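PDB 3FES: ATP-dependent Clp endopeptidase from Clostridium difficile, which probably serves, through this mostly helical amino-terminal domain, to recruit substrates or adaptor proteins to an ATP-driven Clp unfoldase that feeds a protease. Local coordinates for residues H109-L112 / A113-E117. Sequence-based numbering, arbitrary orientation.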
loop_
_atom_site.group_PDB
_atom_site.type_symbol
_atom_site.label_atom_id
_atom_site.label_comp_id
_atom_site.label_asym_id
_atom_site.label_seq_id
_atom_site.Cartn_x
_atom_site.Cartn_y
_atom_site.Cartn_z
ATOM N N HIS A 109 -0.783 -2.303 9.170
ATOM C CA HIS A 109 0.263 -1.339 9.551
ATOM C C HIS A 109 0.816 -0.571 8.361
ATOM O O HIS A 109 1.056 0.626 8.469
ATOM C CB HIS A 109 1.380 -1.973 10.389
ATOM C CG HIS A 109 0.876 -2.764 11.561
ATOM N ND1 HIS A 109 0.382 -2.177 12.716
ATOM C CD2 HIS A 109 0.718 -4.097 11.718
ATOM C CE1 HIS A 109 -0.016 -3.125 13.549
ATOM N NE2 HIS A 109 0.196 -4.298 12.975
ATOM N N ILE A 110 0.960 -1.246 7.226
ATOM C CA ILE A 110 1.410 -0.589 5.996
ATOM C C ILE A 110 0.351 0.409 5.530
ATOM O O ILE A 110 0.680 1.521 5.200
ATOM C CB ILE A 110 1.771 -1.599 4.912
ATOM C CG1 ILE A 110 2.871 -2.533 5.463
ATOM C CG2 ILE A 110 2.234 -0.862 3.594
ATOM C CD1 ILE A 110 3.285 -3.678 4.462
ATOM N N LEU A 111 -0.917 0.023 5.552
ATOM C CA LEU A 111 -1.958 0.972 5.120
ATOM C C LEU A 111 -2.062 2.155 6.109
ATOM O O LEU A 111 -2.224 3.308 5.697
ATOM C CB LEU A 111 -3.319 0.228 4.933
ATOM C CG LEU A 111 -4.458 1.130 4.392
ATOM C CD1 LEU A 111 -4.089 1.806 3.068
ATOM C CD2 LEU A 111 -5.775 0.269 4.248
ATOM N N LEU A 112 -1.941 1.886 7.409
ATOM C CA LEU A 112 -1.899 2.973 8.412
ATOM C C LEU A 112 -0.797 4.006 8.071
ATOM O O LEU A 112 -0.955 5.237 8.187
ATOM C CB LEU A 112 -1.554 2.376 9.765
ATOM C CG LEU A 112 -2.058 2.936 11.082
ATOM C CD1 LEU A 112 -3.469 3.504 10.976
ATOM C CD2 LEU A 112 -2.043 1.720 12.019
ATOM N N ALA A 113 0.350 3.454 7.702
ATOM C CA ALA A 113 1.529 4.263 7.382
ATOM C C ALA A 113 1.353 5.073 6.103
ATOM O O ALA A 113 1.775 6.244 6.053
ATOM C CB ALA A 113 2.748 3.295 7.241
ATOM N N ILE A 114 0.731 4.468 5.080
ATOM C CA ILE A 114 0.415 5.197 3.838
ATOM C C ILE A 114 -0.413 6.417 4.205
ATOM O O ILE A 114 -0.086 7.550 3.831
ATOM C CB ILE A 114 -0.350 4.313 2.816
ATOM C CG1 ILE A 114 0.624 3.293 2.180
ATOM C CG2 ILE A 114 -0.907 5.177 1.653
ATOM C CD1 ILE A 114 -0.096 2.264 1.276
ATOM N N ILE A 115 -1.477 6.186 4.952
ATOM C CA ILE A 115 -2.395 7.296 5.357
ATOM C C ILE A 115 -1.705 8.374 6.195
ATOM O O ILE A 115 -1.843 9.597 5.929
ATOM C CB ILE A 115 -3.629 6.729 6.061
ATOM C CG1 ILE A 115 -4.440 5.925 5.046
ATOM C CG2 ILE A 115 -4.532 7.877 6.696
ATOM C CD1 ILE A 115 -5.551 5.042 5.673
ATOM N N GLN A 116 -0.950 7.941 7.194
ATOM C CA GLN A 116 -0.168 8.847 8.023
ATOM C C GLN A 116 0.835 9.691 7.271
ATOM O O GLN A 116 1.004 10.878 7.601
ATOM C CB GLN A 116 0.594 8.074 9.075
ATOM C CG GLN A 116 -0.160 7.980 10.330
ATOM C CD GLN A 116 -0.291 9.316 10.958
ATOM O OE1 GLN A 116 0.706 10.016 11.171
ATOM N NE2 GLN A 116 -1.520 9.718 11.218
ATOM N N GLU A 117 1.482 9.087 6.273
ATOM C CA GLU A 117 2.502 9.792 5.482
ATOM C C GLU A 117 1.866 10.995 4.760
ATOM O O GLU A 117 2.477 12.073 4.641
ATOM C CB GLU A 117 3.238 8.828 4.527
ATOM C CG GLU A 117 4.536 9.416 3.973
ATOM C CD GLU A 117 4.283 10.379 2.818
ATOM O OE1 GLU A 117 3.185 10.288 2.208
ATOM O OE2 GLU A 117 5.167 11.227 2.503
#
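Leu-111 sets its CG anti to the backbone N (chi1 -176°): the side chain starts away from the next turn, yet this torsion places CG and CD1 in contact with the isoleucine methyls of Ile-114 and Ile-115. Both isoleucines hold CG1 beside their own backbone N, which puts Ile-114 CG1 3.5 Å from Ile-110 O and Ile-115 CG1 3.5 Å from Leu-111 O. The result is an i to i+3/i+4 apolar cluster on helix 107-117 of the Clp amino-terminal domain. Leu-111 CD1 meets Ile-114 CD1 at 4.4 Å, methyl to methyl, while Leu-111 CG lies 4.3 Å from CD1 of Ile-115, two loose van der Waals contacts.

Beneath these side chains runs the regular alpha-helical bonding. The N-H of Ile-115 points almost straight at Leu-111 O (3.1 Å, 174° at the hydrogen), and Ile-114 N reaches Ile-110 O at 2.9 Å.

Ile-110, Leu-111 and Ile-114 face helix 33-43, where Ile-36, Leu-37 and Leu-40 receive them; Leu-139 of helix 132-142 also touches Leu-111, and Ala-113 packs on Leu-92 of helix 84-99. Helix 107-117 thus packs against three other helices. At its far end Glu-117 forms a salt bridge with Arg-85.

On the flank bearing Gln-116, Leu-112 O accepts the N-H of that residue at 2.9 Å, and Gln-116 CB sits 3.4 Å from the same Leu-112 O.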